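Local coordinates for protein cellulase (Rhodothermus marinus, PDB 3B7M) that hydrolyses internal beta-1,4-glucosidic bonds of cellulose, as an engineered endoglucanase of glycoside hydrolase family 12, at residues F43-A48 against A58-Q63; W82-I87 against T195-F200; G90-A95 against W118-G123; E114-L119 against V154-R159. One frame throughout, in Å; residues are numbered along the deposited sequence.

Contact 1: residues F43-A48 against A58-Q63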
loop_
_atom_site.group_PDB
_atom_site.type_symbol
_atom_site.label_atom_id
_atom_site.label_comp_id
_atom_site.label_asym_id
_atom_site.label_seq_id
_atom_site.Cartn_x
_atom_site.Cartn_y
_atom_site.Cartn_z
ATOM N N PHE A 43 -5.024 9.608 9.374
ATOM C CA PHE A 43 -5.842 10.422 8.483
ATOM C C PHE A 43 -7.239 9.887 8.246
ATOM O O PHE A 43 -7.482 8.676 8.315
ATOM C CB PHE A 43 -5.109 10.763 7.166
ATOM C CG PHE A 43 -4.873 9.587 6.260
ATOM C CD1 PHE A 43 -5.827 9.218 5.307
ATOM C CD2 PHE A 43 -3.687 8.868 6.334
ATOM C CE1 PHE A 43 -5.609 8.147 4.467
ATOM C CE2 PHE A 43 -3.455 7.801 5.489
ATOM C CZ PHE A 43 -4.410 7.444 4.543
ATOM N N THR A 44 -8.160 10.812 7.985
ATOM C CA THR A 44 -9.538 10.493 7.635
ATOM C C THR A 44 -9.809 11.095 6.275
ATOM O O THR A 44 -9.496 12.256 6.042
ATOM C CB THR A 44 -10.514 11.120 8.647
ATOM O OG1 THR A 44 -10.206 10.622 9.954
ATOM C CG2 THR A 44 -12.000 10.798 8.295
ATOM N N ILE A 45 -10.381 10.298 5.377
ATOM C CA ILE A 45 -10.873 10.833 4.123
ATOM C C ILE A 45 -12.200 11.582 4.369
ATOM O O ILE A 45 -13.233 10.972 4.664
ATOM C CB ILE A 45 -11.024 9.728 3.051
ATOM C CG1 ILE A 45 -9.728 8.900 2.987
ATOM C CG2 ILE A 45 -11.338 10.366 1.684
ATOM C CD1 ILE A 45 -9.767 7.706 2.055
ATOM N N THR A 46 -12.153 12.904 4.261
ATOM C CA THR A 46 -13.315 13.736 4.563
ATOM C C THR A 46 -14.126 14.028 3.307
ATOM O O THR A 46 -15.305 14.384 3.394
ATOM C CB THR A 46 -12.901 15.083 5.198
ATOM O OG1 THR A 46 -11.948 15.710 4.346
ATOM C CG2 THR A 46 -12.291 14.886 6.583
ATOM N N ARG A 47 -13.484 13.889 2.147
ATOM C CA ARG A 47 -14.106 14.148 0.859
ATOM C C ARG A 47 -13.545 13.221 -0.214
ATOM O O ARG A 47 -12.338 13.054 -0.327
ATOM C CB ARG A 47 -13.889 15.608 0.459
ATOM C CG ARG A 47 -14.569 16.019 -0.831
ATOM C CD ARG A 47 -15.276 17.362 -0.652
ATOM N NE ARG A 47 -14.448 18.544 -0.906
ATOM C CZ ARG A 47 -14.180 19.507 -0.014
ATOM N NH1 ARG A 47 -14.639 19.438 1.239
ATOM N NH2 ARG A 47 -13.437 20.548 -0.374
ATOM N N ALA A 48 -14.425 12.620 -1.004
ATOM C CA ALA A 48 -13.999 11.771 -2.100
ATOM C C ALA A 48 -15.147 11.647 -3.085
ATOM O O ALA A 48 -16.156 11.003 -2.799
ATOM C CB ALA A 48 -13.563 10.396 -1.595
ATOM N N ALA A 58 -7.491 7.080 -6.997
ATOM C CA ALA A 58 -6.634 7.719 -6.008
ATOM C C ALA A 58 -6.132 6.683 -5.024
ATOM O O ALA A 58 -6.770 5.633 -4.836
ATOM C CB ALA A 58 -7.406 8.788 -5.274
ATOM N N TYR A 59 -5.002 6.981 -4.393
ATOM C CA TYR A 59 -4.461 6.124 -3.339
ATOM C C TYR A 59 -3.868 7.011 -2.244
ATOM O O TYR A 59 -2.633 7.153 -2.153
ATOM C CB TYR A 59 -3.419 5.156 -3.926
ATOM C CG TYR A 59 -2.734 4.216 -2.929
ATOM C CD1 TYR A 59 -3.468 3.434 -2.035
ATOM C CD2 TYR A 59 -1.347 4.081 -2.927
ATOM C CE1 TYR A 59 -2.832 2.553 -1.141
ATOM C CE2 TYR A 59 -0.695 3.212 -2.042
ATOM C CZ TYR A 59 -1.446 2.455 -1.151
ATOM O OH TYR A 59 -0.799 1.613 -0.282
ATOM N N PRO A 60 -4.739 7.655 -1.432
ATOM C CA PRO A 60 -4.186 8.464 -0.340
ATOM C C PRO A 60 -3.491 7.498 0.605
ATOM O O PRO A 60 -4.005 6.407 0.847
ATOM C CB PRO A 60 -5.428 9.062 0.324
ATOM C CG PRO A 60 -6.556 8.085 -0.028
ATOM C CD PRO A 60 -6.221 7.652 -1.429
ATOM N N ASN A 61 -2.315 7.866 1.101
ATOM C CA ASN A 61 -1.480 6.883 1.781
ATOM C C ASN A 61 -0.514 7.481 2.780
ATOM O O ASN A 61 -0.214 8.672 2.735
ATOM C CB ASN A 61 -0.718 6.031 0.753
ATOM C CG ASN A 61 0.370 6.803 0.044
ATOM O OD1 ASN A 61 1.514 6.794 0.478
ATOM N ND2 ASN A 61 0.019 7.491 -1.040
ATOM N N ILE A 62 -0.029 6.646 3.690
ATOM C CA ILE A 62 1.099 7.016 4.531
ATOM C C ILE A 62 2.294 6.150 4.130
ATOM O O ILE A 62 2.148 4.938 3.932
ATOM C CB ILE A 62 0.764 6.909 6.046
ATOM C CG1 ILE A 62 1.976 7.301 6.907
ATOM C CG2 ILE A 62 0.188 5.526 6.388
ATOM C CD1 ILE A 62 1.618 7.637 8.378
ATOM N N GLN A 63 3.463 6.773 3.996
ATOM C CA GLN A 63 4.626 6.111 3.411
ATOM C C GLN A 63 5.835 6.198 4.327
ATOM O O GLN A 63 6.071 7.245 4.927
ATOM C CB GLN A 63 4.982 6.776 2.062
ATOM C CG GLN A 63 6.229 6.208 1.416
ATOM C CD GLN A 63 6.721 7.004 0.219
ATOM O OE1 GLN A 63 6.523 6.602 -0.923
ATOM N NE2 GLN A 63 7.396 8.124 0.481
#
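Phe43 brings the CE2-CZ end of its ring up to the backbone from Pro60 to Ile62, and here the contact is tight. CZ of Phe43 comes within 3.9 Å of Pro60 O, while CE2 of Phe43 lies 4.3 Å from Ile62 CB. The benzyl group reaches across because CG sits between the backbone N and the carbonyl carbon (chi1 68°). A wide apolar ring can touch the backbone and side-chain carbons of Pro60 and Ile62 together. Two residues further along the strand, Ile45 crosses Pro60 at about a right angle, its CD1 3.8 Å from Pro60 CG; both are compact apolar partners. An alanine in place of Phe43 would probably open a gap above Pro60 and Ile62 and cost Val21 a packing neighbour. Asn61, turned from the strand, ties down the bend before it: its ND2 donates almost straight to Tyr59 O (2.9 Å), with the acceptor near the amide plane. The alternate residues Thr44 and Thr46 belong to the looser, partly solvent-exposed side, where polar threonines fit and Thr46 OG1 bonds Glu4. With no hydrogen bonds between the segments, this is face-to-face packing of two sheets, characteristic of the family 12 jelly-roll sandwich.

Contact 2: residues W82-I87 against T195-F200; sequences WTLTPI and TGFELF
Thr195 sets its methyl squarely on the indole of Trp82: CG2 stands 3.5 Å from the centroid of the five-membered ring, 12° off the normal, a clear CH-pi contact. Its OG1, anti to the backbone N (chi1 -160°), reaches the same face further out, 3.2 Å from Trp82 CZ3, and bonds weakly to Ala95 O. Threonine thus offers both a methyl for the ring and a hydroxyl for the neighbouring strand. Gly196 meets the indole through its backbone alone, its O lying 3.7 Å from Trp82 CH2. Phe197 then brings its ring end in at a slant, CZ 3.8 Å from Trp82 CZ2, while Leu84 CB meets the edge of the phenyl ring, 4.0 Å from CE1 of Phe197. Leu84 CB also lies over the indole face opposite Thr195, so the tryptophan is held between the two, and its NE1 is satisfied by Ser208 OG. An alanine at Trp82 would probably leave the Thr195 methyl and Phe197 facing a gap and Ser208 without its indole partner. Strands 82-85 and 195-199 pass 9.2 Å apart at 27°, the aligned packing of two sheets in a beta-sandwich, here the family's jelly roll.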
loop_
_atom_site.group_PDB
_atom_site.type_symbol
_atom_site.label_atom_id
_atom_site.label_comp_id
_atom_site.label_asym_id
_atom_site.label_seq_id
_atom_site.Cartn_x
_atom_site.Cartn_y
_atom_site.Cartn_z
ATOM N N TRP A 82 -1.022 -1.407 11.755
ATOM C CA TRP A 82 -1.958 -0.488 11.140
ATOM C C TRP A 82 -3.382 -0.796 11.591
ATOM O O TRP A 82 -3.741 -1.956 11.791
ATOM C CB TRP A 82 -1.849 -0.568 9.613
ATOM C CG TRP A 82 -2.589 0.495 8.884
ATOM C CD1 TRP A 82 -2.618 1.828 9.185
ATOM C CD2 TRP A 82 -3.391 0.330 7.705
ATOM N NE1 TRP A 82 -3.397 2.501 8.275
ATOM C CE2 TRP A 82 -3.892 1.609 7.360
ATOM C CE3 TRP A 82 -3.741 -0.778 6.907
ATOM C CZ2 TRP A 82 -4.719 1.821 6.247
ATOM C CZ3 TRP A 82 -4.565 -0.571 5.802
ATOM C CH2 TRP A 82 -5.051 0.722 5.485
ATOM N N THR A 83 -4.183 0.245 11.760
ATOM C CA THR A 83 -5.607 0.053 11.993
ATOM C C THR A 83 -6.395 0.905 11.020
ATOM O O THR A 83 -6.168 2.102 10.914
ATOM C CB THR A 83 -6.018 0.392 13.439
ATOM O OG1 THR A 83 -5.170 -0.316 14.340
ATOM C CG2 THR A 83 -7.480 -0.014 13.708
ATOM N N LEU A 84 -7.330 0.281 10.321
ATOM C CA LEU A 84 -8.203 1.007 9.425
ATOM C C LEU A 84 -9.626 0.971 9.957
ATOM O O LEU A 84 -9.987 0.085 10.762
ATOM C CB LEU A 84 -8.152 0.433 8.017
ATOM C CG LEU A 84 -8.682 -0.989 7.862
ATOM C CD1 LEU A 84 -9.848 -1.025 6.889
ATOM C CD2 LEU A 84 -7.564 -1.969 7.490
ATOM N N THR A 85 -10.418 1.952 9.523
ATOM C CA THR A 85 -11.822 2.028 9.847
ATOM C C THR A 85 -12.562 1.969 8.517
ATOM O O THR A 85 -12.493 2.907 7.730
ATOM C CB THR A 85 -12.164 3.321 10.625
ATOM O OG1 THR A 85 -11.279 3.462 11.747
ATOM C CG2 THR A 85 -13.626 3.298 11.119
ATOM N N PRO A 86 -13.265 0.858 8.256
ATOM C CA PRO A 86 -13.936 0.710 6.959
ATOM C C PRO A 86 -15.248 1.489 6.901
ATOM O O PRO A 86 -15.743 1.941 7.930
ATOM C CB PRO A 86 -14.214 -0.790 6.883
ATOM C CG PRO A 86 -14.335 -1.231 8.313
ATOM C CD PRO A 86 -13.503 -0.292 9.150
ATOM N N ILE A 87 -15.792 1.657 5.702
ATOM C CA ILE A 87 -17.144 2.197 5.530
ATOM C C ILE A 87 -17.994 1.134 4.837
ATOM O O ILE A 87 -17.456 0.152 4.344
ATOM C CB ILE A 87 -17.149 3.517 4.713
ATOM C CG1 ILE A 87 -16.351 3.348 3.411
ATOM C CG2 ILE A 87 -16.605 4.664 5.568
ATOM C CD1 ILE A 87 -16.483 4.500 2.435
ATOM N N THR A 195 0.928 2.331 3.129
ATOM C CA THR A 195 -0.406 1.767 3.239
ATOM C C THR A 195 -1.448 2.882 3.104
ATOM O O THR A 195 -1.160 4.047 3.381
ATOM C CB THR A 195 -0.615 0.995 4.539
ATOM O OG1 THR A 195 -1.731 0.109 4.382
ATOM C CG2 THR A 195 -0.867 1.958 5.723
ATOM N N GLY A 196 -2.646 2.509 2.675
ATOM C CA GLY A 196 -3.749 3.443 2.534
ATOM C C GLY A 196 -4.885 2.781 1.775
ATOM O O GLY A 196 -5.055 1.566 1.845
ATOM N N PHE A 197 -5.663 3.587 1.058
ATOM C CA PHE A 197 -6.858 3.105 0.421
ATOM C C PHE A 197 -6.811 3.406 -1.068
ATOM O O PHE A 197 -6.642 4.556 -1.460
ATOM C CB PHE A 197 -8.091 3.742 1.078
ATOM C CG PHE A 197 -8.094 3.636 2.586
ATOM C CD1 PHE A 197 -8.554 2.492 3.215
ATOM C CD2 PHE A 197 -7.614 4.676 3.370
ATOM C CE1 PHE A 197 -8.558 2.392 4.611
ATOM C CE2 PHE A 197 -7.597 4.579 4.757
ATOM C CZ PHE A 197 -8.067 3.434 5.377
ATOM N N GLU A 198 -6.929 2.372 -1.896
ATOM C CA GLU A 198 -7.113 2.567 -3.334
ATOM C C GLU A 198 -8.594 2.862 -3.548
ATOM O O GLU A 198 -9.438 2.015 -3.240
ATOM C CB GLU A 198 -6.706 1.315 -4.127
ATOM C CG GLU A 198 -5.213 1.028 -4.138
ATOM C CD GLU A 198 -4.802 0.091 -5.279
ATOM O OE1 GLU A 198 -5.401 -1.002 -5.414
ATOM O OE2 GLU A 198 -3.870 0.452 -6.030
ATOM N N LEU A 199 -8.902 4.071 -4.026
ATOM C CA LEU A 199 -10.287 4.517 -4.214
ATOM C C LEU A 199 -10.737 4.359 -5.657
ATOM O O LEU A 199 -10.035 4.752 -6.587
ATOM C CB LEU A 199 -10.461 5.976 -3.753
ATOM C CG LEU A 199 -10.086 6.270 -2.301
ATOM C CD1 LEU A 199 -10.390 7.715 -1.942
ATOM C CD2 LEU A 199 -10.827 5.305 -1.342
ATOM N N PHE A 200 -11.904 3.754 -5.842
ATOM C CA PHE A 200 -12.485 3.644 -7.174
ATOM C C PHE A 200 -13.714 4.539 -7.244
ATOM O O PHE A 200 -13.788 5.421 -8.097
ATOM C CB PHE A 200 -12.824 2.191 -7.536
ATOM C CG PHE A 200 -11.622 1.295 -7.656
ATOM C CD1 PHE A 200 -10.952 0.840 -6.517
ATOM C CD2 PHE A 200 -11.151 0.907 -8.908
ATOM C CE1 PHE A 200 -9.846 -0.002 -6.622
ATOM C CE2 PHE A 200 -10.042 0.074 -9.024
ATOM C CZ PHE A 200 -9.389 -0.383 -7.876
#

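Contact 3: residues G90-A95 against W118-G123; sequences GRWNAA and WLNKNG
Two indoles flank this hairpin, one on each sheet face. Over one face of Trp92, whose NE1 bonds Thr89 O, lie Asn122 CB, 3.5 Å from NE1 of Trp92, and the CA of Lys121; Ala94 N sits in plane at the ring's edge. On the sheet's other face, Trp118 receives Asn93 CB over its six-membered ring, 4.2 Å from the centroid, and Ala95 CB over its five-membered ring. Ala95 lets Trp118 lie close; the asparagines use their CB atoms. Antiparallel bonds run from Asn122 N to Trp92 O (3.1 Å), with a weak return bond, and from Ala94 N to Asn120 O (2.9 Å). Leu119 N bonds Ala94 O (2.9 Å); with Asn120 it faces Ala94 in a classic beta bulge. At Gly123 a CB would strike Arg91 CG. Arg91 bonds Gly53 O through NH2 and Asp124 through an NH1 salt bridge; Lys121 NZ bonds Val125 O. Backbone bonds and CH-pi contacts therefore carry the buried part, while the charged groups find partners beyond the paired residues.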
loop_
_atom_site.group_PDB
_atom_site.type_symbol
_atom_site.label_atom_id
_atom_site.label_comp_id
_atom_site.label_asym_id
_atom_site.label_seq_id
_atom_site.Cartn_x
_atom_site.Cartn_y
_atom_site.Cartn_z
ATOM N N GLY A 90 -19.259 2.453 -1.339
ATOM C CA GLY A 90 -18.222 2.782 -2.301
ATOM C C GLY A 90 -17.477 1.571 -2.811
ATOM O O GLY A 90 -17.802 0.432 -2.470
ATOM N N ARG A 91 -16.485 1.822 -3.653
ATOM C CA ARG A 91 -15.630 0.762 -4.165
ATOM C C ARG A 91 -14.221 1.203 -3.861
ATOM O O ARG A 91 -13.767 2.224 -4.378
ATOM C CB ARG A 91 -15.837 0.534 -5.673
ATOM C CG ARG A 91 -17.212 -0.056 -6.046
ATOM C CD ARG A 91 -17.293 -0.492 -7.531
ATOM N NE ARG A 91 -16.869 0.590 -8.388
ATOM C CZ ARG A 91 -15.898 0.551 -9.297
ATOM N NH1 ARG A 91 -15.235 -0.562 -9.598
ATOM N NH2 ARG A 91 -15.633 1.659 -9.945
ATOM N N TRP A 92 -13.551 0.444 -2.996
ATOM C CA TRP A 92 -12.239 0.804 -2.474
ATOM C C TRP A 92 -11.566 -0.443 -1.904
ATOM O O TRP A 92 -12.238 -1.437 -1.631
ATOM C CB TRP A 92 -12.367 1.867 -1.354
ATOM C CG TRP A 92 -13.355 1.481 -0.266
ATOM C CD1 TRP A 92 -14.675 1.824 -0.202
ATOM C CD2 TRP A 92 -13.102 0.656 0.888
ATOM N NE1 TRP A 92 -15.261 1.271 0.925
ATOM C CE2 TRP A 92 -14.319 0.543 1.599
ATOM C CE3 TRP A 92 -11.960 0.011 1.392
ATOM C CZ2 TRP A 92 -14.431 -0.188 2.779
ATOM C CZ3 TRP A 92 -12.071 -0.714 2.558
ATOM C CH2 TRP A 92 -13.298 -0.812 3.240
ATOM N N ASN A 93 -10.245 -0.387 -1.719
ATOM C CA ASN A 93 -9.564 -1.383 -0.902
ATOM C C ASN A 93 -8.720 -0.727 0.179
ATOM O O ASN A 93 -8.465 0.471 0.129
ATOM C CB ASN A 93 -8.740 -2.377 -1.749
ATOM C CG ASN A 93 -7.520 -1.735 -2.405
ATOM O OD1 ASN A 93 -7.079 -2.156 -3.484
ATOM N ND2 ASN A 93 -6.969 -0.728 -1.765
ATOM N N ALA A 94 -8.301 -1.522 1.152
ATOM C CA ALA A 94 -7.328 -1.095 2.139
ATOM C C ALA A 94 -6.107 -1.985 1.905
ATOM O O ALA A 94 -6.170 -3.204 2.089
ATOM C CB ALA A 94 -7.893 -1.261 3.548
ATOM N N ALA A 95 -5.001 -1.379 1.469
ATOM C CA ALA A 95 -3.907 -2.159 0.920
ATOM C C ALA A 95 -2.557 -1.531 1.206
ATOM O O ALA A 95 -2.391 -0.306 1.071
ATOM C CB ALA A 95 -4.107 -2.320 -0.602
ATOM N N TRP A 118 -3.611 -6.774 0.540
ATOM C CA TRP A 118 -4.974 -6.296 0.694
ATOM C C TRP A 118 -5.548 -6.877 1.975
ATOM O O TRP A 118 -5.588 -8.100 2.149
ATOM C CB TRP A 118 -5.838 -6.764 -0.488
ATOM C CG TRP A 118 -5.519 -6.146 -1.827
ATOM C CD1 TRP A 118 -4.288 -5.789 -2.300
ATOM C CD2 TRP A 118 -6.449 -5.882 -2.890
ATOM N NE1 TRP A 118 -4.398 -5.290 -3.581
ATOM C CE2 TRP A 118 -5.714 -5.339 -3.964
ATOM C CE3 TRP A 118 -7.836 -6.020 -3.022
ATOM C CZ2 TRP A 118 -6.316 -4.943 -5.161
ATOM C CZ3 TRP A 118 -8.435 -5.635 -4.217
ATOM C CH2 TRP A 118 -7.672 -5.098 -5.271
ATOM N N LEU A 119 -6.000 -5.991 2.852
ATOM C CA LEU A 119 -6.550 -6.376 4.146
ATOM C C LEU A 119 -8.077 -6.340 4.161
ATOM O O LEU A 119 -8.719 -7.067 4.935
ATOM C CB LEU A 119 -5.993 -5.455 5.242
ATOM C CG LEU A 119 -4.468 -5.498 5.434
ATOM C CD1 LEU A 119 -4.067 -4.574 6.573
ATOM C CD2 LEU A 119 -3.999 -6.923 5.721
ATOM N N ASN A 120 -8.647 -5.478 3.322
ATOM C CA ASN A 120 -10.088 -5.261 3.286
ATOM C C ASN A 120 -10.467 -4.595 1.979
ATOM O O ASN A 120 -9.605 -4.057 1.274
ATOM C CB ASN A 120 -10.527 -4.388 4.480
ATOM C CG ASN A 120 -11.908 -4.769 5.042
ATOM O OD1 ASN A 120 -12.133 -4.719 6.252
ATOM N ND2 ASN A 120 -12.817 -5.144 4.174
ATOM N N LYS A 121 -11.758 -4.641 1.660
ATOM C CA LYS A 121 -12.330 -3.955 0.503
ATOM C C LYS A 121 -13.852 -3.887 0.608
ATOM O O LYS A 121 -14.463 -4.539 1.450
ATOM C CB LYS A 121 -11.950 -4.663 -0.809
ATOM C CG LYS A 121 -12.489 -6.103 -0.948
ATOM C CD LYS A 121 -11.907 -6.788 -2.172
ATOM C CE LYS A 121 -12.698 -8.040 -2.534
ATOM N NZ LYS A 121 -12.301 -8.568 -3.873
ATOM N N ASN A 122 -14.448 -3.098 -0.278
ATOM C CA ASN A 122 -15.891 -3.071 -0.462
ATOM C C ASN A 122 -16.221 -2.919 -1.948
ATOM O O ASN A 122 -15.509 -2.225 -2.695
ATOM C CB ASN A 122 -16.516 -1.928 0.337
ATOM C CG ASN A 122 -18.027 -2.038 0.427
ATOM O OD1 ASN A 122 -18.762 -1.282 -0.216
ATOM N ND2 ASN A 122 -18.497 -2.993 1.209
ATOM N N GLY A 123 -17.314 -3.555 -2.371
ATOM C CA GLY A 123 -17.703 -3.536 -3.772
ATOM C C GLY A 123 -16.928 -4.566 -4.555
ATOM O O GLY A 123 -16.206 -5.394 -3.994
#

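Contact 4: residues E114-L119 against V154-R159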
loop_
_atom_site.group_PDB
_atom_site.type_symbol
_atom_site.label_atom_id
_atom_site.label_comp_id
_atom_site.label_asym_id
_atom_site.label_seq_id
_atom_site.Cartn_x
_atom_site.Cartn_y
_atom_site.Cartn_z
ATOM N N GLU A 114 6.110 -4.247 -7.563
ATOM C CA GLU A 114 5.169 -3.669 -6.640
ATOM C C GLU A 114 4.515 -4.840 -5.933
ATOM O O GLU A 114 3.938 -5.713 -6.589
ATOM C CB GLU A 114 4.140 -2.873 -7.443
ATOM C CG GLU A 114 3.051 -2.211 -6.635
ATOM C CD GLU A 114 2.170 -1.249 -7.455
ATOM O OE1 GLU A 114 2.406 -1.049 -8.681
ATOM O OE2 GLU A 114 1.225 -0.684 -6.859
ATOM N N LEU A 115 4.634 -4.873 -4.609
ATOM C CA LEU A 115 3.993 -5.907 -3.802
ATOM C C LEU A 115 2.892 -5.300 -2.941
ATOM O O LEU A 115 3.151 -4.423 -2.114
ATOM C CB LEU A 115 5.013 -6.636 -2.925
ATOM C CG LEU A 115 4.629 -7.981 -2.293
ATOM C CD1 LEU A 115 5.856 -8.872 -2.132
ATOM C CD2 LEU A 115 3.942 -7.800 -0.949
ATOM N N MET A 116 1.676 -5.782 -3.154
ATOM C CA MET A 116 0.487 -5.313 -2.447
ATOM C C MET A 116 -0.044 -6.348 -1.457
ATOM O O MET A 116 0.020 -7.556 -1.697
ATOM C CB MET A 116 -0.633 -4.955 -3.428
ATOM C CG MET A 116 -0.241 -3.968 -4.534
ATOM S SD MET A 116 -1.698 -3.186 -5.260
ATOM C CE MET A 116 -2.048 -1.953 -4.003
ATOM N N ILE A 117 -0.569 -5.860 -0.344
ATOM C CA ILE A 117 -1.212 -6.717 0.640
ATOM C C ILE A 117 -2.546 -6.087 0.944
ATOM O O ILE A 117 -2.607 -4.991 1.501
ATOM C CB ILE A 117 -0.356 -6.848 1.899
ATOM C CG1 ILE A 117 1.050 -7.335 1.523
ATOM C CG2 ILE A 117 -1.038 -7.748 2.956
ATOM C CD1 ILE A 117 2.058 -7.334 2.684
ATOM N N TRP A 118 -3.611 -6.774 0.540
ATOM C CA TRP A 118 -4.974 -6.296 0.694
ATOM C C TRP A 118 -5.548 -6.877 1.975
ATOM O O TRP A 118 -5.588 -8.100 2.149
ATOM C CB TRP A 118 -5.838 -6.764 -0.488
ATOM C CG TRP A 118 -5.519 -6.146 -1.827
ATOM C CD1 TRP A 118 -4.288 -5.789 -2.300
ATOM C CD2 TRP A 118 -6.449 -5.882 -2.890
ATOM N NE1 TRP A 118 -4.398 -5.290 -3.581
ATOM C CE2 TRP A 118 -5.714 -5.339 -3.964
ATOM C CE3 TRP A 118 -7.836 -6.020 -3.022
ATOM C CZ2 TRP A 118 -6.316 -4.943 -5.161
ATOM C CZ3 TRP A 118 -8.435 -5.635 -4.217
ATOM C CH2 TRP A 118 -7.672 -5.098 -5.271
ATOM N N LEU A 119 -6.000 -5.991 2.852
ATOM C CA LEU A 119 -6.550 -6.376 4.146
ATOM C C LEU A 119 -8.077 -6.340 4.161
ATOM O O LEU A 119 -8.719 -7.067 4.935
ATOM C CB LEU A 119 -5.993 -5.455 5.242
ATOM C CG LEU A 119 -4.468 -5.498 5.434
ATOM C CD1 LEU A 119 -4.067 -4.574 6.573
ATOM C CD2 LEU A 119 -3.999 -6.923 5.721
ATOM N N VAL A 154 3.450 -6.786 -10.734
ATOM C CA VAL A 154 2.583 -6.525 -9.588
ATOM C C VAL A 154 2.192 -7.853 -8.937
ATOM O O VAL A 154 1.594 -8.712 -9.586
ATOM C CB VAL A 154 1.279 -5.757 -9.963
ATOM C CG1 VAL A 154 0.550 -5.305 -8.694
ATOM C CG2 VAL A 154 1.575 -4.559 -10.872
ATOM N N ILE A 155 2.547 -8.006 -7.663
ATOM C CA ILE A 155 2.196 -9.187 -6.875
ATOM C C ILE A 155 1.261 -8.719 -5.776
ATOM O O ILE A 155 1.612 -7.814 -5.009
ATOM C CB ILE A 155 3.445 -9.887 -6.240
ATOM C CG1 ILE A 155 4.596 -10.024 -7.249
ATOM C CG2 ILE A 155 3.079 -11.268 -5.650
ATOM C CD1 ILE A 155 5.787 -9.088 -6.991
ATOM N N SER A 156 0.062 -9.300 -5.715
ATOM C CA SER A 156 -0.927 -8.931 -4.705
ATOM C C SER A 156 -1.322 -10.128 -3.862
ATOM O O SER A 156 -1.639 -11.190 -4.400
ATOM C CB SER A 156 -2.184 -8.353 -5.349
ATOM O OG SER A 156 -1.891 -7.261 -6.202
ATOM N N TYR A 157 -1.296 -9.942 -2.542
ATOM C CA TYR A 157 -1.769 -10.933 -1.576
ATOM C C TYR A 157 -3.059 -10.397 -0.988
ATOM O O TYR A 157 -3.084 -9.288 -0.446
ATOM C CB TYR A 157 -0.725 -11.143 -0.471
ATOM C CG TYR A 157 0.576 -11.736 -0.977
ATOM C CD1 TYR A 157 1.566 -10.925 -1.552
ATOM C CD2 TYR A 157 0.815 -13.106 -0.883
ATOM C CE1 TYR A 157 2.767 -11.481 -2.023
ATOM C CE2 TYR A 157 1.999 -13.673 -1.347
ATOM C CZ TYR A 157 2.968 -12.862 -1.926
ATOM O OH TYR A 157 4.140 -13.430 -2.371
ATOM N N VAL A 158 -4.137 -11.159 -1.129
ATOM C CA VAL A 158 -5.464 -10.723 -0.688
ATOM C C VAL A 158 -5.932 -11.653 0.421
ATOM O O VAL A 158 -6.159 -12.839 0.190
ATOM C CB VAL A 158 -6.484 -10.719 -1.863
ATOM C CG1 VAL A 158 -7.822 -10.164 -1.429
ATOM C CG2 VAL A 158 -5.942 -9.902 -3.041
ATOM N N ARG A 159 -6.035 -11.108 1.629
ATOM C CA ARG A 159 -6.516 -11.849 2.793
ATOM C C ARG A 159 -7.893 -12.432 2.543
ATOM O O ARG A 159 -8.812 -11.701 2.231
ATOM C CB ARG A 159 -6.575 -10.918 3.997
ATOM C CG ARG A 159 -6.129 -11.585 5.296
ATOM C CD ARG A 159 -6.234 -10.627 6.446
ATOM N NE ARG A 159 -5.595 -11.141 7.664
ATOM C CZ ARG A 159 -6.239 -11.788 8.637
ATOM N NH1 ARG A 159 -7.547 -12.023 8.538
ATOM N NH2 ARG A 159 -5.571 -12.203 9.710
#
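Leu115 packs its isobutyl group obliquely against the CD1-CE1 side of the Tyr157 ring, CD2 lying 4.0 Å from CD1 of Tyr157. The meeting is diagonal, because Leu115 is paired with Ile155 in the parallel register; with CG anti to the backbone N (chi1 -164°), the leucine extends across to the next residue on its own face. Tyr157 also turns an edge to Met116 O, and that same oxygen accepts Tyr157 N at 2.9 Å. Five nearly straight backbone bonds join the strands, among them Met116 N to Ile155 O (2.8 Å). On the opposite face Val158 lies beside Trp118, its CG2 4.0 Å from CG of Trp118, on the side of the indole away from Asn93. Branched valine gives this ring a methyl to rest on. The indole NE1 is buried with no hydrogen-bond partner. Small Ser156 lets Met116 in close, OG being 3.8 Å from Met116 CB. Tyr157 OH bonds Asp177 and its ring meets Phe174 edge-to-face, both from helix 171-181, which covers the face of Leu115, Ile117 and Tyr157. Strand 91-101 flanks 114-119 on one side, and strand 140-148 lies beyond 154-159 on the other.

Contacts 1 and 2 bridge the two sheets of the sandwich, whereas contacts 3 and 4 stitch together neighbouring strands of the larger sheet. Strand 189-199 connects the series: Ile62 N lies 2.9 Å from Thr195 O, joining contacts 1 and 2, and Asn93 N lies 3.0 Å from Glu198 O, joining contacts 2 and 3, whose centres are about 7 Å apart. Contacts 3 and 4 share Trp118 and Leu119; contacts 1 and 4 lie farthest apart, about 19 Å between centres. Glu198 and Met116 approach at 3.6 Å (OE2 to CE) on the sheet face that also carries Glu114 and Trp118, consistent with the substrate-binding cleft of family 12 relatives.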